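Local coordinates for guanine nucleotide exchange protein (PDB 1XSZ), which probably acts as a guanine nucleotide exchange factor for ADP-ribosylation factor (Arf) GTPases, its Sec7 domain carrying a capping domain over the active site, at residues Gln278-Asn283 / Gln293-Ile298; Gln81-Gly86 / Phe121-Asp126. All blocks are in the same frame, centred on the assembly; numbering follows the deposited sequence.

Contact 1: residues Gln278-Asn283 / Gln293-Ile298; sequences QVYTPN and QPRVII
The guanidinium of Arg295 lies flat on the ring of Tyr280, the two planes 26° apart. NH1 comes closest, above the middle of the ring, and CZ sits 4.5 Å from the ring centroid in cation-pi geometry. Arg295 reaches this place because its chain bends at CG-CD (chi3 62°), which folds the charged end back over the neighbouring strand. On the same side of the sheet, Ile297 CD1 lies 4.0 Å from Tyr280 CE1, and Ile297 CG2 packs against Gln278 NE2. Tyr280 OH donates to Gln278 OE1 over 2.7 Å, in the plane of the amide carbonyl. Gln278 NE2 gives a hydrogen to a water that itself donates to Ile297 O.

Beneath these side chains the backbones run antiparallel. Gln278 with Ile297 and Tyr280 with Arg295 are hydrogen-bonded pairs, the straightest link being Gln278 N to Ile297 O (2.8 Å, 172°). Val279 and Val296, the non-hydrogen-bonded pair between them, turn an apolar face to helix 216-224. Beyond Tyr280 and ahead of Arg295, Pro282 CD rests 4.1 Å from Pro294 CB.

A second shell fixes the polar ends: Arg295 NE forms a salt bridge with Glu206 and its NH2 bonds to Gly104 O, Tyr280 OH is also hydrogen-bonded to Ala106 N, and Gln278 NE2 to Glu105 OE1. Residues 104-106 belong to the Sec7 motif, in which Glu105 matches the glutamic finger of Arf exchange factors. Polar groups of Gln278, Tyr280 and Arg295 thus hold this motif, consistent with a cap over the active site.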
loop_
_atom_site.group_PDB
_atom_site.type_symbol
_atom_site.label_atom_id
_atom_site.label_comp_id
_atom_site.label_asym_id
_atom_site.label_seq_id
_atom_site.Cartn_x
_atom_site.Cartn_y
_atom_site.Cartn_z
ATOM N N GLN A 278 8.374 4.572 -5.336
ATOM C CA GLN A 278 7.774 5.272 -4.207
ATOM C C GLN A 278 8.866 5.800 -3.298
ATOM O O GLN A 278 9.860 5.117 -3.054
ATOM C CB GLN A 278 6.896 4.321 -3.395
ATOM C CG GLN A 278 5.800 3.646 -4.170
ATOM C CD GLN A 278 5.126 2.573 -3.346
ATOM O OE1 GLN A 278 4.649 2.834 -2.242
ATOM N NE2 GLN A 278 5.090 1.360 -3.874
ATOM N N VAL A 279 8.671 7.000 -2.773
ATOM C CA VAL A 279 9.642 7.603 -1.880
ATOM C C VAL A 279 9.002 7.951 -0.540
ATOM O O VAL A 279 7.901 8.506 -0.497
ATOM C CB VAL A 279 10.239 8.890 -2.499
ATOM C CG1 VAL A 279 11.191 9.543 -1.521
ATOM C CG2 VAL A 279 10.960 8.555 -3.797
ATOM N N TYR A 280 9.691 7.610 0.543
ATOM C CA TYR A 280 9.229 7.907 1.894
ATOM C C TYR A 280 10.372 8.517 2.694
ATOM O O TYR A 280 11.496 8.028 2.638
ATOM C CB TYR A 280 8.771 6.640 2.635
ATOM C CG TYR A 280 7.618 5.915 2.000
ATOM C CD1 TYR A 280 7.812 5.097 0.892
ATOM C CD2 TYR A 280 6.316 6.080 2.480
ATOM C CE1 TYR A 280 6.743 4.467 0.269
ATOM C CE2 TYR A 280 5.240 5.456 1.866
ATOM C CZ TYR A 280 5.457 4.655 0.759
ATOM O OH TYR A 280 4.395 4.067 0.120
ATOM N N THR A 281 10.096 9.593 3.420
ATOM C CA THR A 281 11.100 10.207 4.275
ATOM C C THR A 281 10.447 10.318 5.645
ATOM O O THR A 281 9.294 10.743 5.773
ATOM C CB THR A 281 11.569 11.593 3.759
ATOM O OG1 THR A 281 10.454 12.480 3.647
ATOM C CG2 THR A 281 12.237 11.449 2.410
ATOM N N PRO A 282 11.169 9.929 6.695
ATOM C CA PRO A 282 10.624 9.979 8.051
ATOM C C PRO A 282 10.323 11.338 8.661
ATOM O O PRO A 282 11.019 12.321 8.413
ATOM C CB PRO A 282 11.664 9.213 8.862
ATOM C CG PRO A 282 12.951 9.559 8.148
ATOM C CD PRO A 282 12.552 9.413 6.696
ATOM N N ASN A 283 9.247 11.387 9.441
ATOM C CA ASN A 283 8.891 12.587 10.178
ATOM C C ASN A 283 8.461 12.124 11.568
ATOM O O ASN A 283 8.314 10.925 11.816
ATOM C CB ASN A 283 7.806 13.419 9.466
ATOM C CG ASN A 283 6.505 12.681 9.283
ATOM O OD1 ASN A 283 5.879 12.261 10.251
ATOM N ND2 ASN A 283 6.081 12.532 8.034
ATOM N N GLN A 293 14.043 5.629 9.061
ATOM C CA GLN A 293 14.810 5.644 7.822
ATOM C C GLN A 293 14.003 5.948 6.575
ATOM O O GLN A 293 12.830 5.594 6.480
ATOM C CB GLN A 293 15.485 4.285 7.601
ATOM C CG GLN A 293 16.398 3.838 8.715
ATOM C CD GLN A 293 16.859 2.399 8.564
ATOM O OE1 GLN A 293 16.565 1.726 7.567
ATOM N NE2 GLN A 293 17.588 1.921 9.555
ATOM N N PRO A 294 14.620 6.630 5.600
ATOM C CA PRO A 294 13.905 6.925 4.362
ATOM C C PRO A 294 13.781 5.588 3.630
ATOM O O PRO A 294 14.530 4.641 3.915
ATOM C CB PRO A 294 14.842 7.894 3.642
ATOM C CG PRO A 294 16.191 7.489 4.140
ATOM C CD PRO A 294 15.949 7.266 5.608
ATOM N N ARG A 295 12.847 5.502 2.693
ATOM C CA ARG A 295 12.645 4.273 1.945
ATOM C C ARG A 295 12.357 4.576 0.492
ATOM O O ARG A 295 11.738 5.592 0.180
ATOM C CB ARG A 295 11.440 3.499 2.486
ATOM C CG ARG A 295 11.450 3.202 3.966
ATOM C CD ARG A 295 10.024 2.987 4.456
ATOM N NE ARG A 295 9.372 1.850 3.809
ATOM C CZ ARG A 295 8.054 1.707 3.706
ATOM N NH1 ARG A 295 7.246 2.635 4.195
ATOM N NH2 ARG A 295 7.545 0.624 3.133
ATOM N N VAL A 296 12.809 3.693 -0.389
ATOM C CA VAL A 296 12.518 3.795 -1.805
ATOM C C VAL A 296 12.035 2.397 -2.182
ATOM O O VAL A 296 12.717 1.406 -1.912
ATOM C CB VAL A 296 13.759 4.164 -2.642
ATOM C CG1 VAL A 296 13.407 4.124 -4.126
ATOM C CG2 VAL A 296 14.258 5.559 -2.249
ATOM N N ILE A 297 10.845 2.314 -2.765
ATOM C CA ILE A 297 10.272 1.038 -3.172
ATOM C C ILE A 297 10.097 1.077 -4.684
ATOM O O ILE A 297 9.396 1.946 -5.215
ATOM C CB ILE A 297 8.903 0.785 -2.487
ATOM C CG1 ILE A 297 9.079 0.757 -0.964
ATOM C CG2 ILE A 297 8.316 -0.529 -2.979
ATOM C CD1 ILE A 297 7.778 0.616 -0.184
ATOM N N ILE A 298 10.737 0.136 -5.372
ATOM C CA ILE A 298 10.699 0.060 -6.828
ATOM C C ILE A 298 10.014 -1.224 -7.258
ATOM O O ILE A 298 10.424 -2.315 -6.858
ATOM C CB ILE A 298 12.133 0.095 -7.403
ATOM C CG1 ILE A 298 12.843 1.361 -6.919
ATOM C CG2 ILE A 298 12.095 0.039 -8.919
ATOM C CD1 ILE A 298 14.303 1.462 -7.340
HETATM O O HOH W 1 6.862 0.988 -6.180
#

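Contact 2: residues Gln81-Gly86 / Phe121-Asp126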
loop_
_atom_site.group_PDB
_atom_site.type_symbol
_atom_site.label_atom_id
_atom_site.label_comp_id
_atom_site.label_asym_id
_atom_site.label_seq_id
_atom_site.Cartn_x
_atom_site.Cartn_y
_atom_site.Cartn_z
ATOM N N GLN A 81 -18.690 -8.156 3.234
ATOM C CA GLN A 81 -18.946 -9.389 3.970
ATOM C C GLN A 81 -18.679 -9.247 5.464
ATOM O O GLN A 81 -18.908 -10.180 6.236
ATOM C CB GLN A 81 -18.110 -10.528 3.373
ATOM C CG GLN A 81 -18.559 -10.912 1.968
ATOM C CD GLN A 81 -17.545 -11.755 1.220
ATOM O OE1 GLN A 81 -16.453 -12.026 1.716
ATOM N NE2 GLN A 81 -17.903 -12.169 0.009
ATOM N N MET A 82 -18.195 -8.076 5.870
ATOM C CA MET A 82 -17.923 -7.802 7.277
ATOM C C MET A 82 -19.152 -7.125 7.872
ATOM O O MET A 82 -19.822 -6.347 7.197
ATOM C CB MET A 82 -16.705 -6.888 7.416
ATOM C CG MET A 82 -15.411 -7.528 6.933
ATOM S SD MET A 82 -13.984 -6.428 7.034
ATOM C CE MET A 82 -13.643 -6.466 8.783
ATOM N N ASN A 83 -19.443 -7.422 9.134
ATOM C CA ASN A 83 -20.611 -6.851 9.803
ATOM C C ASN A 83 -20.235 -5.702 10.734
ATOM O O ASN A 83 -19.706 -5.931 11.820
ATOM C CB ASN A 83 -21.330 -7.936 10.611
ATOM C CG ASN A 83 -22.601 -7.430 11.278
ATOM O OD1 ASN A 83 -23.162 -8.093 12.154
ATOM N ND2 ASN A 83 -23.067 -6.261 10.861
ATOM N N PHE A 84 -20.519 -4.474 10.308
ATOM C CA PHE A 84 -20.219 -3.294 11.111
ATOM C C PHE A 84 -21.454 -2.805 11.857
ATOM O O PHE A 84 -21.374 -1.877 12.661
ATOM C CB PHE A 84 -19.675 -2.172 10.224
ATOM C CG PHE A 84 -18.366 -2.505 9.575
ATOM C CD1 PHE A 84 -17.236 -2.749 10.349
ATOM C CD2 PHE A 84 -18.271 -2.613 8.192
ATOM C CE1 PHE A 84 -16.025 -3.100 9.757
ATOM C CE2 PHE A 84 -17.065 -2.964 7.589
ATOM C CZ PHE A 84 -15.943 -3.208 8.373
ATOM N N ASN A 85 -22.595 -3.431 11.592
ATOM C CA ASN A 85 -23.827 -3.037 12.259
ATOM C C ASN A 85 -23.736 -3.349 13.748
ATOM O O ASN A 85 -23.509 -4.493 14.152
ATOM C CB ASN A 85 -25.022 -3.763 11.640
ATOM C CG ASN A 85 -26.329 -3.425 12.331
ATOM O OD1 ASN A 85 -26.601 -3.904 13.430
ATOM N ND2 ASN A 85 -27.138 -2.588 11.696
ATOM N N GLY A 86 -23.908 -2.317 14.560
ATOM C CA GLY A 86 -23.838 -2.495 15.995
ATOM C C GLY A 86 -22.638 -1.803 16.608
ATOM O O GLY A 86 -22.658 -1.437 17.775
ATOM N N PHE A 121 -20.557 3.672 5.602
ATOM C CA PHE A 121 -21.663 4.521 5.185
ATOM C C PHE A 121 -22.847 3.689 4.707
ATOM O O PHE A 121 -23.991 3.951 5.079
ATOM C CB PHE A 121 -21.206 5.466 4.070
ATOM C CG PHE A 121 -22.314 6.296 3.486
ATOM C CD1 PHE A 121 -23.043 7.170 4.286
ATOM C CD2 PHE A 121 -22.630 6.203 2.136
ATOM C CE1 PHE A 121 -24.074 7.940 3.748
ATOM C CE2 PHE A 121 -23.660 6.969 1.587
ATOM C CZ PHE A 121 -24.381 7.838 2.395
ATOM N N GLN A 122 -22.571 2.683 3.884
ATOM C CA GLN A 122 -23.621 1.818 3.355
ATOM C C GLN A 122 -24.390 1.131 4.483
ATOM O O GLN A 122 -25.614 0.991 4.414
ATOM C CB GLN A 122 -23.008 0.770 2.419
ATOM C CG GLN A 122 -24.017 -0.047 1.613
ATOM C CD GLN A 122 -24.831 -0.997 2.469
ATOM O OE1 GLN A 122 -24.280 -1.841 3.176
ATOM N NE2 GLN A 122 -26.152 -0.867 2.405
ATOM N N GLN A 123 -23.673 0.714 5.523
ATOM C CA GLN A 123 -24.290 0.035 6.659
ATOM C C GLN A 123 -24.757 0.977 7.772
ATOM O O GLN A 123 -25.496 0.564 8.668
ATOM C CB GLN A 123 -23.319 -1.013 7.229
ATOM C CG GLN A 123 -23.123 -2.232 6.326
ATOM C CD GLN A 123 -22.108 -3.234 6.867
ATOM O OE1 GLN A 123 -22.179 -3.653 8.024
ATOM N NE2 GLN A 123 -21.165 -3.633 6.021
ATOM N N ASN A 124 -24.337 2.240 7.712
ATOM C CA ASN A 124 -24.715 3.231 8.723
ATOM C C ASN A 124 -24.995 4.603 8.102
ATOM O O ASN A 124 -24.342 5.591 8.436
ATOM C CB ASN A 124 -23.600 3.366 9.767
ATOM C CG ASN A 124 -23.401 2.098 10.575
ATOM O OD1 ASN A 124 -24.248 1.727 11.389
ATOM N ND2 ASN A 124 -22.281 1.422 10.349
ATOM N N PRO A 125 -25.990 4.681 7.202
ATOM C CA PRO A 125 -26.379 5.920 6.514
ATOM C C PRO A 125 -26.764 7.089 7.424
ATOM O O PRO A 125 -26.750 8.245 6.996
ATOM C CB PRO A 125 -27.558 5.477 5.646
ATOM C CG PRO A 125 -27.280 4.027 5.397
ATOM C CD PRO A 125 -26.825 3.555 6.753
ATOM N N ASP A 126 -27.102 6.790 8.673
ATOM C CA ASP A 126 -27.522 7.820 9.620
ATOM C C ASP A 126 -26.396 8.576 10.321
ATOM O O ASP A 126 -26.641 9.604 10.956
ATOM C CB ASP A 126 -28.442 7.201 10.675
ATOM C CG ASP A 126 -27.782 6.059 11.427
ATOM O OD1 ASP A 126 -27.362 5.078 10.775
ATOM O OD2 ASP A 126 -27.686 6.142 12.671
HETATM O O HOH W 2 -26.637 -1.856 8.819
#
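The ring of Phe84 and the side-chain amide of Gln123 are turned 31° from each other, with Gln123 NE2 lying obliquely to the ring, 3.8 Å from CD2. Another aromatic, Phe116, meets the Phe84 ring edge-to-face. The Gln123 amide uses both its ends on the backbone of the loop. Its OE1 accepts from Phe84 N at 2.9 Å, the donor tilted 21° from the carbonyl plane, while NE2 donates to Met82 O over a longer 3.2 Å. One flat group therefore pairs with a carbonyl and an N-H two residues apart, spanning Asn83, and the two bonds together fix which way round the amide is turned. The chain of Gln123 is extended beyond CG (chi2 177°), which carries the amide straight out from the helix to the loop. Close beside the gripped N-H, Phe84 CB touches OE1 at 3.6 Å.

Beside exposed Asn85, a water adds a further link: it accepts from Asn85 ND2 and donates to Gln123 O at 2.7 Å. Thus Gln123 meets the loop through its amide directly and through its own carbonyl by way of water. Asn124 is the first residue to leave helical geometry, and its ND2 makes a weak hydrogen bond to Tyr120 O.

The contact joins the last turn of helix 106-123 to the loop between helices 69-80 and 89-98 of the Sec7 domain. Phe84 packs inward on Phe96 of helix 89-98, which Met82 also touches, and Gln81 and Met82 also touch helix 40-50.

Contact 2 comes first along the chain and closes before contact 1 opens, so the two are in series. Their centres are 35 Å apart, with nearest atoms about 22 Å from each other, and they lie on opposite sides of the chain's centre. No helix or strand is shared: contact 2 ties loop 81-86 to the end of helix 106-123 at the surface of the all-helical Sec7 domain, whereas contact 1 is a buried strand pair within the antiparallel sheet of the capping domain. Helix 106-123 nevertheless leads from one to the other, because its beginning, with Gly104 and Glu105 before it, meets contact 1, consistent with a cap seated on the Sec7 active site.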